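Local coordinates for protein guanine nucleotide exchange factor SRM1 (Saccharomyces cerevisiae, PDB 3OF7) that promotes the exchange of GDP for GTP on the Ran-type GTPases Gsp1 and Gsp2, and binds chromatin in yeast nuclei, at residues S140-V151 / A162-W172; E221-G229 / L249-V259. All blocks are in the same frame, centred on the assembly; numbering follows the deposited sequence.

Interaction 1: residues S140-V151 / A162-W172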
loop_
_atom_site.group_PDB
_atom_site.type_symbol
_atom_site.label_atom_id
_atom_site.label_comp_id
_atom_site.label_asym_id
_atom_site.label_seq_id
_atom_site.Cartn_x
_atom_site.Cartn_y
_atom_site.Cartn_z
ATOM N N SER A 140 25.012 2.292 -1.482
ATOM C CA SER A 140 24.155 2.508 -0.315
ATOM C C SER A 140 23.550 1.212 0.216
ATOM O O SER A 140 23.065 1.173 1.348
ATOM C CB SER A 140 23.038 3.507 -0.634
ATOM O OG SER A 140 23.581 4.773 -0.964
ATOM N N PHE A 141 23.585 0.158 -0.599
ATOM C CA PHE A 141 23.092 -1.152 -0.184
ATOM C C PHE A 141 24.194 -2.205 -0.263
ATOM O O PHE A 141 24.308 -2.896 -1.282
ATOM C CB PHE A 141 21.904 -1.608 -1.046
ATOM C CG PHE A 141 20.728 -0.672 -1.027
ATOM C CD1 PHE A 141 19.857 -0.643 0.059
ATOM C CD2 PHE A 141 20.466 0.151 -2.120
ATOM C CE1 PHE A 141 18.750 0.203 0.065
ATOM C CE2 PHE A 141 19.362 1.014 -2.120
ATOM C CZ PHE A 141 18.506 1.039 -1.021
ATOM N N PRO A 142 25.002 -2.343 0.814
ATOM C CA PRO A 142 26.053 -3.381 0.831
ATOM C C PRO A 142 25.630 -4.820 0.474
ATOM O O PRO A 142 26.441 -5.546 -0.104
ATOM C CB PRO A 142 26.596 -3.303 2.264
ATOM C CG PRO A 142 26.433 -1.868 2.626
ATOM C CD PRO A 142 25.096 -1.468 2.001
ATOM N N PRO A 143 24.396 -5.257 0.828
ATOM C CA PRO A 143 24.083 -6.623 0.400
ATOM C C PRO A 143 24.162 -6.873 -1.114
ATOM O O PRO A 143 24.387 -8.011 -1.517
ATOM C CB PRO A 143 22.652 -6.831 0.909
ATOM C CG PRO A 143 22.595 -5.985 2.141
ATOM C CD PRO A 143 23.385 -4.752 1.778
ATOM N N LEU A 144 24.002 -5.832 -1.930
ATOM C CA LEU A 144 23.992 -5.994 -3.384
ATOM C C LEU A 144 25.338 -6.471 -3.931
ATOM O O LEU A 144 25.382 -7.318 -4.832
ATOM C CB LEU A 144 23.564 -4.706 -4.092
ATOM C CG LEU A 144 22.116 -4.247 -3.872
ATOM C CD1 LEU A 144 21.881 -2.901 -4.543
ATOM C CD2 LEU A 144 21.103 -5.286 -4.359
ATOM N N ALA A 145 26.418 -5.924 -3.378
ATOM C CA ALA A 145 27.782 -6.321 -3.754
ATOM C C ALA A 145 28.098 -7.764 -3.343
ATOM O O ALA A 145 28.987 -8.392 -3.916
ATOM C CB ALA A 145 28.801 -5.357 -3.161
ATOM N N GLU A 146 27.363 -8.277 -2.357
ATOM C CA GLU A 146 27.509 -9.662 -1.903
ATOM C C GLU A 146 26.620 -10.626 -2.692
ATOM O O GLU A 146 26.568 -11.822 -2.389
ATOM C CB GLU A 146 27.192 -9.784 -0.406
ATOM C CG GLU A 146 27.971 -8.847 0.512
ATOM C CD GLU A 146 28.284 -9.473 1.862
ATOM O OE1 GLU A 146 27.358 -9.990 2.526
ATOM O OE2 GLU A 146 29.468 -9.447 2.263
ATOM N N GLY A 147 25.899 -10.104 -3.682
ATOM C CA GLY A 147 25.036 -10.931 -4.519
ATOM C C GLY A 147 23.631 -11.142 -3.984
ATOM O O GLY A 147 22.859 -11.922 -4.546
ATOM N N HIS A 148 23.280 -10.461 -2.897
ATOM C CA HIS A 148 21.900 -10.520 -2.412
ATOM C C HIS A 148 21.050 -9.535 -3.204
ATOM O O HIS A 148 21.586 -8.632 -3.844
ATOM C CB HIS A 148 21.824 -10.235 -0.912
ATOM C CG HIS A 148 22.706 -11.126 -0.100
ATOM N ND1 HIS A 148 22.515 -12.488 -0.025
ATOM C CD2 HIS A 148 23.807 -10.857 0.641
ATOM C CE1 HIS A 148 23.450 -13.019 0.741
ATOM N NE2 HIS A 148 24.249 -12.052 1.155
ATOM N N LYS A 149 19.734 -9.719 -3.149
ATOM C CA LYS A 149 18.803 -8.881 -3.894
ATOM C C LYS A 149 17.634 -8.426 -3.033
ATOM O O LYS A 149 17.308 -9.062 -2.034
ATOM C CB LYS A 149 18.288 -9.638 -5.122
ATOM C CG LYS A 149 19.294 -9.634 -6.273
ATOM C CD LYS A 149 18.830 -10.455 -7.461
ATOM C CE LYS A 149 19.900 -10.483 -8.552
ATOM N NZ LYS A 149 21.220 -10.941 -8.020
ATOM N N VAL A 150 17.003 -7.328 -3.437
ATOM C CA VAL A 150 15.778 -6.873 -2.785
ATOM C C VAL A 150 14.617 -7.766 -3.221
ATOM O O VAL A 150 14.455 -8.039 -4.415
ATOM C CB VAL A 150 15.457 -5.413 -3.151
ATOM C CG1 VAL A 150 14.125 -4.969 -2.525
ATOM C CG2 VAL A 150 16.604 -4.477 -2.738
ATOM N N VAL A 151 13.812 -8.213 -2.264
ATOM C CA VAL A 151 12.615 -9.003 -2.577
ATOM C C VAL A 151 11.322 -8.234 -2.321
ATOM O O VAL A 151 10.274 -8.594 -2.848
ATOM C CB VAL A 151 12.579 -10.371 -1.843
ATOM C CG1 VAL A 151 13.820 -11.210 -2.195
ATOM C CG2 VAL A 151 12.454 -10.184 -0.329
ATOM N N ALA A 162 13.658 -1.587 2.520
ATOM C CA ALA A 162 13.959 -2.625 1.541
ATOM C C ALA A 162 14.290 -3.911 2.272
ATOM O O ALA A 162 15.162 -3.929 3.162
ATOM C CB ALA A 162 15.127 -2.207 0.639
ATOM N N LEU A 163 13.583 -4.974 1.904
ATOM C CA LEU A 163 13.814 -6.301 2.448
ATOM C C LEU A 163 14.671 -7.117 1.486
ATOM O O LEU A 163 14.329 -7.249 0.307
ATOM C CB LEU A 163 12.479 -7.012 2.682
ATOM C CG LEU A 163 12.535 -8.482 3.112
ATOM C CD1 LEU A 163 13.249 -8.639 4.465
ATOM C CD2 LEU A 163 11.139 -9.095 3.146
ATOM N N PHE A 164 15.776 -7.669 1.992
ATOM C CA PHE A 164 16.723 -8.392 1.142
ATOM C C PHE A 164 16.541 -9.903 1.232
ATOM O O PHE A 164 15.971 -10.413 2.194
ATOM C CB PHE A 164 18.168 -7.988 1.454
ATOM C CG PHE A 164 18.561 -6.655 0.887
ATOM C CD1 PHE A 164 18.266 -5.472 1.569
ATOM C CD2 PHE A 164 19.227 -6.575 -0.328
ATOM C CE1 PHE A 164 18.630 -4.239 1.051
ATOM C CE2 PHE A 164 19.600 -5.337 -0.863
ATOM C CZ PHE A 164 19.304 -4.168 -0.172
ATOM N N SER A 165 17.029 -10.607 0.215
ATOM C CA SER A 165 16.866 -12.052 0.119
ATOM C C SER A 165 17.596 -12.806 1.235
ATOM O O SER A 165 17.330 -13.987 1.459
ATOM C CB SER A 165 17.360 -12.544 -1.240
ATOM O OG SER A 165 18.668 -12.067 -1.478
ATOM N N ASN A 166 18.508 -12.129 1.925
ATOM C CA ASN A 166 19.184 -12.737 3.072
ATOM C C ASN A 166 18.525 -12.393 4.418
ATOM O O ASN A 166 19.093 -12.663 5.473
ATOM C CB ASN A 166 20.673 -12.371 3.081
ATOM C CG ASN A 166 20.918 -10.901 3.375
ATOM O OD1 ASN A 166 20.000 -10.076 3.347
ATOM N ND2 ASN A 166 22.169 -10.566 3.654
ATOM N N GLY A 167 17.336 -11.787 4.371
ATOM C CA GLY A 167 16.577 -11.471 5.586
ATOM C C GLY A 167 16.887 -10.122 6.214
ATOM O O GLY A 167 16.248 -9.725 7.195
ATOM N N GLU A 168 17.860 -9.414 5.653
ATOM C CA GLU A 168 18.264 -8.102 6.165
ATOM C C GLU A 168 17.309 -7.000 5.718
ATOM O O GLU A 168 16.744 -7.062 4.621
ATOM C CB GLU A 168 19.678 -7.759 5.714
ATOM C CG GLU A 168 20.754 -8.679 6.311
ATOM C CD GLU A 168 22.162 -8.135 6.158
ATOM O OE1 GLU A 168 22.386 -7.234 5.326
ATOM O OE2 GLU A 168 23.060 -8.618 6.884
ATOM N N VAL A 169 17.159 -5.991 6.575
ATOM C CA VAL A 169 16.261 -4.870 6.325
ATOM C C VAL A 169 17.052 -3.563 6.316
ATOM O O VAL A 169 17.754 -3.251 7.277
ATOM C CB VAL A 169 15.133 -4.814 7.399
ATOM C CG1 VAL A 169 14.300 -3.543 7.260
ATOM C CG2 VAL A 169 14.239 -6.038 7.298
ATOM N N TYR A 170 16.949 -2.813 5.222
ATOM C CA TYR A 170 17.491 -1.456 5.164
ATOM C C TYR A 170 16.342 -0.457 5.224
ATOM O O TYR A 170 15.303 -0.660 4.598
ATOM C CB TYR A 170 18.361 -1.235 3.913
ATOM C CG TYR A 170 19.792 -1.697 4.115
ATOM C CD1 TYR A 170 20.084 -3.048 4.312
ATOM C CD2 TYR A 170 20.846 -0.780 4.142
ATOM C CE1 TYR A 170 21.385 -3.481 4.524
ATOM C CE2 TYR A 170 22.157 -1.204 4.348
ATOM C CZ TYR A 170 22.416 -2.556 4.539
ATOM O OH TYR A 170 23.710 -2.978 4.745
ATOM N N ALA A 171 16.531 0.599 6.002
ATOM C CA ALA A 171 15.481 1.585 6.231
ATOM C C ALA A 171 16.057 2.990 6.199
ATOM O O ALA A 171 17.255 3.184 6.448
ATOM C CB ALA A 171 14.773 1.315 7.546
ATOM N N TRP A 172 15.208 3.957 5.845
ATOM C CA TRP A 172 15.581 5.376 5.817
ATOM C C TRP A 172 14.349 6.288 5.888
ATOM O O TRP A 172 13.211 5.825 5.740
ATOM C CB TRP A 172 16.479 5.716 4.605
ATOM C CG TRP A 172 15.916 5.433 3.216
ATOM C CD1 TRP A 172 15.417 6.357 2.336
ATOM C CD2 TRP A 172 15.833 4.161 2.547
ATOM N NE1 TRP A 172 15.019 5.742 1.167
ATOM C CE2 TRP A 172 15.262 4.395 1.272
ATOM C CE3 TRP A 172 16.179 2.846 2.902
ATOM C CZ2 TRP A 172 15.029 3.365 0.351
ATOM C CZ3 TRP A 172 15.940 1.813 1.986
ATOM C CH2 TRP A 172 15.368 2.085 0.723
HETATM O O HOH W 1 20.519 -13.884 -1.079
#

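Interaction 2: residues E221-G229 / L249-V259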
loop_
_atom_site.group_PDB
_atom_site.type_symbol
_atom_site.label_atom_id
_atom_site.label_comp_id
_atom_site.label_asym_id
_atom_site.label_seq_id
_atom_site.Cartn_x
_atom_site.Cartn_y
_atom_site.Cartn_z
ATOM N N GLU A 221 10.037 -15.628 9.619
ATOM C CA GLU A 221 9.851 -17.025 9.205
ATOM C C GLU A 221 8.943 -17.845 10.115
ATOM O O GLU A 221 8.224 -18.714 9.629
ATOM C CB GLU A 221 11.196 -17.739 9.101
ATOM C CG GLU A 221 12.126 -17.204 8.050
ATOM C CD GLU A 221 13.445 -17.949 8.048
ATOM O OE1 GLU A 221 13.598 -18.874 7.220
ATOM O OE2 GLU A 221 14.313 -17.625 8.884
ATOM N N GLU A 222 8.981 -17.585 11.424
ATOM C CA GLU A 222 8.157 -18.355 12.373
ATOM C C GLU A 222 6.749 -17.781 12.560
ATOM O O GLU A 222 5.907 -18.379 13.238
ATOM C CB GLU A 222 8.872 -18.551 13.729
ATOM C CG GLU A 222 8.936 -17.310 14.633
ATOM C CD GLU A 222 9.257 -17.647 16.093
ATOM O OE1 GLU A 222 9.040 -18.803 16.509
ATOM O OE2 GLU A 222 9.734 -16.752 16.824
ATOM N N GLY A 223 6.485 -16.630 11.943
ATOM C CA GLY A 223 5.151 -16.047 11.993
ATOM C C GLY A 223 4.969 -14.992 13.068
ATOM O O GLY A 223 3.840 -14.637 13.399
ATOM N N MET A 224 6.075 -14.497 13.615
ATOM C CA MET A 224 6.032 -13.410 14.596
ATOM C C MET A 224 5.911 -12.079 13.846
ATOM O O MET A 224 6.554 -11.879 12.808
ATOM C CB MET A 224 7.284 -13.423 15.479
ATOM C CG MET A 224 7.252 -12.476 16.693
ATOM S SD MET A 224 6.172 -12.999 18.053
ATOM C CE MET A 224 7.205 -14.258 18.832
ATOM N N VAL A 225 5.078 -11.184 14.369
ATOM C CA VAL A 225 4.915 -9.832 13.806
ATOM C C VAL A 225 5.626 -8.805 14.675
ATOM O O VAL A 225 5.550 -8.856 15.905
ATOM C CB VAL A 225 3.428 -9.432 13.678
ATOM C CG1 VAL A 225 3.274 -8.088 12.936
ATOM C CG2 VAL A 225 2.636 -10.520 12.971
ATOM N N PHE A 226 6.319 -7.878 14.025
ATOM C CA PHE A 226 7.016 -6.794 14.694
ATOM C C PHE A 226 6.475 -5.482 14.174
ATOM O O PHE A 226 6.103 -5.384 13.001
ATOM C CB PHE A 226 8.514 -6.866 14.405
ATOM C CG PHE A 226 9.135 -8.164 14.821
ATOM C CD1 PHE A 226 9.039 -9.287 14.008
ATOM C CD2 PHE A 226 9.772 -8.275 16.051
ATOM C CE1 PHE A 226 9.601 -10.502 14.405
ATOM C CE2 PHE A 226 10.335 -9.486 16.457
ATOM C CZ PHE A 226 10.252 -10.595 15.632
ATOM N N ALA A 227 6.442 -4.479 15.039
ATOM C CA ALA A 227 5.973 -3.154 14.636
ATOM C C ALA A 227 6.993 -2.096 15.036
ATOM O O ALA A 227 7.728 -2.265 16.023
ATOM C CB ALA A 227 4.604 -2.877 15.230
ATOM N N TRP A 228 7.052 -1.020 14.252
ATOM C CA TRP A 228 8.034 0.044 14.427
ATOM C C TRP A 228 7.449 1.371 13.938
ATOM O O TRP A 228 6.923 1.449 12.821
ATOM C CB TRP A 228 9.301 -0.315 13.641
ATOM C CG TRP A 228 10.468 0.662 13.660
ATOM C CD1 TRP A 228 10.818 1.542 14.657
ATOM C CD2 TRP A 228 11.471 0.789 12.646
ATOM N NE1 TRP A 228 11.965 2.228 14.303
ATOM C CE2 TRP A 228 12.386 1.782 13.076
ATOM C CE3 TRP A 228 11.678 0.169 11.402
ATOM C CZ2 TRP A 228 13.490 2.170 12.305
ATOM C CZ3 TRP A 228 12.781 0.550 10.640
ATOM C CH2 TRP A 228 13.667 1.549 11.088
ATOM N N GLY A 229 7.543 2.404 14.775
ATOM C CA GLY A 229 7.160 3.760 14.376
ATOM C C GLY A 229 6.235 4.428 15.373
ATOM O O GLY A 229 6.278 4.126 16.574
ATOM N N LEU A 249 11.493 3.041 20.207
ATOM C CA LEU A 249 11.317 3.260 18.765
ATOM C C LEU A 249 12.254 2.351 17.956
ATOM O O LEU A 249 13.234 2.806 17.359
ATOM C CB LEU A 249 11.501 4.744 18.406
ATOM C CG LEU A 249 11.199 5.220 16.976
ATOM C CD1 LEU A 249 9.704 5.071 16.657
ATOM C CD2 LEU A 249 11.628 6.662 16.789
ATOM N N ASP A 250 11.934 1.060 17.975
ATOM C CA ASP A 250 12.637 0.030 17.196
ATOM C C ASP A 250 11.698 -1.165 17.042
ATOM O O ASP A 250 10.788 -1.338 17.862
ATOM C CB ASP A 250 13.968 -0.382 17.851
ATOM C CG ASP A 250 13.795 -0.894 19.265
ATOM O OD1 ASP A 250 13.760 -0.063 20.192
ATOM O OD2 ASP A 250 13.690 -2.124 19.447
ATOM N N PRO A 251 11.899 -2.000 15.997
ATOM C CA PRO A 251 10.898 -3.047 15.741
ATOM C C PRO A 251 10.783 -4.030 16.899
ATOM O O PRO A 251 11.794 -4.554 17.359
ATOM C CB PRO A 251 11.424 -3.747 14.471
ATOM C CG PRO A 251 12.282 -2.716 13.806
ATOM C CD PRO A 251 12.939 -1.978 14.956
ATOM N N ARG A 252 9.555 -4.258 17.357
ATOM C CA ARG A 252 9.289 -5.074 18.534
ATOM C C ARG A 252 8.036 -5.911 18.343
ATOM O O ARG A 252 7.060 -5.436 17.756
ATOM C CB ARG A 252 9.124 -4.178 19.773
ATOM C CG ARG A 252 10.429 -3.600 20.296
ATOM C CD ARG A 252 10.182 -2.494 21.307
ATOM N NE ARG A 252 11.423 -1.816 21.661
ATOM C CZ ARG A 252 11.937 -1.769 22.887
ATOM N NH1 ARG A 252 11.304 -2.346 23.899
ATOM N NH2 ARG A 252 13.074 -1.125 23.096
ATOM N N PRO A 253 8.046 -7.154 18.863
ATOM C CA PRO A 253 6.847 -7.973 18.818
ATOM C C PRO A 253 5.847 -7.499 19.869
ATOM O O PRO A 253 6.149 -6.603 20.653
ATOM C CB PRO A 253 7.371 -9.381 19.136
ATOM C CG PRO A 253 8.553 -9.135 20.029
ATOM C CD PRO A 253 9.137 -7.810 19.616
ATOM N N PHE A 254 4.661 -8.082 19.863
ATOM C CA PHE A 254 3.593 -7.654 20.753
ATOM C C PHE A 254 2.637 -8.809 20.999
ATOM O O PHE A 254 1.431 -8.619 21.182
ATOM C CB PHE A 254 2.875 -6.401 20.198
ATOM C CG PHE A 254 2.493 -6.502 18.743
ATOM C CD1 PHE A 254 1.218 -6.917 18.375
ATOM C CD2 PHE A 254 3.405 -6.172 17.743
ATOM C CE1 PHE A 254 0.851 -7.010 17.026
ATOM C CE2 PHE A 254 3.049 -6.266 16.392
ATOM C CZ PHE A 254 1.765 -6.690 16.041
ATOM N N GLY A 255 3.196 -10.018 20.999
ATOM C CA GLY A 255 2.449 -11.222 21.340
ATOM C C GLY A 255 1.604 -11.809 20.229
ATOM O O GLY A 255 0.793 -12.701 20.476
ATOM N N LEU A 256 1.783 -11.311 19.005
ATOM C CA LEU A 256 1.044 -11.827 17.856
ATOM C C LEU A 256 1.926 -12.809 17.099
ATOM O O LEU A 256 2.988 -12.432 16.572
ATOM C CB LEU A 256 0.583 -10.685 16.938
ATOM C CG LEU A 256 -0.208 -11.023 15.666
ATOM C CD1 LEU A 256 -1.478 -11.797 15.958
ATOM C CD2 LEU A 256 -0.537 -9.737 14.906
ATOM N N ARG A 257 1.463 -14.058 17.055
ATOM C CA ARG A 257 2.229 -15.199 16.552
ATOM C C ARG A 257 1.446 -15.986 15.512
ATOM O O ARG A 257 0.245 -15.755 15.312
ATOM C CB ARG A 257 2.576 -16.151 17.715
ATOM C CG ARG A 257 3.657 -15.648 18.670
ATOM C CD ARG A 257 3.641 -16.442 19.980
ATOM N NE ARG A 257 2.524 -16.037 20.832
ATOM C CZ ARG A 257 2.613 -15.176 21.845
ATOM N NH1 ARG A 257 3.780 -14.623 22.169
ATOM N NH2 ARG A 257 1.529 -14.869 22.543
ATOM N N HIS A 258 2.133 -16.931 14.867
ATOM C CA HIS A 258 1.527 -17.880 13.917
ATOM C C HIS A 258 0.912 -17.208 12.679
ATOM O O HIS A 258 -0.035 -17.729 12.080
ATOM C CB HIS A 258 0.487 -18.781 14.615
ATOM C CG HIS A 258 0.951 -19.342 15.925
ATOM N ND1 HIS A 258 0.326 -19.055 17.122
ATOM C CD2 HIS A 258 1.990 -20.156 16.230
ATOM C CE1 HIS A 258 0.952 -19.678 18.105
ATOM N NE2 HIS A 258 1.968 -20.351 17.591
ATOM N N VAL A 259 1.463 -16.061 12.297
ATOM C CA VAL A 259 0.922 -15.267 11.193
ATOM C C VAL A 259 1.612 -15.605 9.869
ATOM O O VAL A 259 2.822 -15.776 9.835
ATOM C CB VAL A 259 1.054 -13.754 11.506
ATOM C CG1 VAL A 259 0.636 -12.893 10.296
ATOM C CG2 VAL A 259 0.209 -13.404 12.724
HETATM O O HOH W 2 4.953 -17.383 15.753
HETATM O O HOH W 3 4.006 -9.951 17.857
HETATM O O HOH W 4 8.248 -0.705 18.310
#

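Interaction 1: residues S140-V151 / A162-W172
The F164 ring lies between P143 CB over one face and V150 CG2 over the other, each 4.0 Å from its centroid: two CH-pi contacts in a blade of the RCC1-type beta-propeller. At its rim come L144 CD2 and F141, whose CD1 is 3.6 Å from F164 CZ. F141 points its edge at the six-membered ring of W172, offset edge-to-face with planes at 64°, completing an aromatic cluster that P195 of strand 195-197 also touches. P142 and P143 bring their CD atoms to the phenol end of Y170, P143 CD standing 3.5 Å from Y170 OH. Helix 142-145 ends in a Schellman motif at G147, after which K149-V151 pair antiparallel with L163-S165: V151 N donates to L163 O and S165 N to K149 O. At the polar edge N166 lies over one face of the H148 ring, its CB 3.8 Å from the centroid. With an alanine at H148, N166 would probably lose the ring it lies against, and the water bridging H148 ND1 and S165 OG one anchor. S165 OG, set between its own backbone N and carbonyl carbon (chi1 52°), accepts an almost straight bond from K149 N, 3.1 Å long.

Interaction 2: residues E221-G229 / L249-V259
A227 and R252 form an antiparallel hydrogen-bonded pair in which both amides are satisfied: A227 N gives to R252 O at 2.9 Å, from above the carbonyl plane, and R252 N returns a bond to A227 O. A water lies 2.8 Å from A227 O and 2.7 Å from D250 O, linking the two carbonyls. Further along, V225 N reaches L256 O by a longer bond of 3.3 Å. Between these points the 249-259 chain swings out through F254 and G255, and a water fills in for direct pairing: it donates to V225 O and accepts from F254 N and L256 N, while sitting over the centre of the F254 ring. V259 N closes the pairing on G223 O at 3.0 Å, in the carbonyl plane and on a lone pair; another water joins E222 O to H258 N. Strand 225-229 with the short strand 252-253 forms the outer side of a four-stranded antiparallel propeller blade, and V259 opens the first strand of the next. At G223, with positive phi, a CB would clash with V259 N. Apolar groups pack along the seam. V225 CG2 meets L256 CD2 and V259 CG2, both at 3.8 Å, while V225 CG1 touches F254 CZ. With CG anti to the backbone N (chi1 179°), the W228 indole lies alongside P251, whose CD sits over the five-membered ring in a CH-pi contact 15° off the normal. W228 NE1 adds a weak bond to L249 O to a partner outside these segments. M224 bends at chi2 and chi3, bringing SD close to R257 CG. D250 OD1 takes R252 NH2 on its syn lone pair at 3.2 Å, in the guanidinium plane, a salt bridge, and is also bonded by Q186 NE2.

Interactions 1 and 2 follow one another along the chain, in successive blades of the propeller, with centres about 20 Å apart. They nevertheless touch: A171 CB, in 162-172, packs against W228 CH2, in 221-229, at 3.7 Å. Strand 206-211 also spans the gap, since L163 and V169 rest on its residues while it forms an edge of the sheet containing 225-229. The two pairings differ in place. Interaction 1 brings helix 142-145 and the first strand of its blade, 150-155, onto the second and third, 159-164 and 169-177; interaction 2 joins the last two of its own, then leads into the next blade at V259.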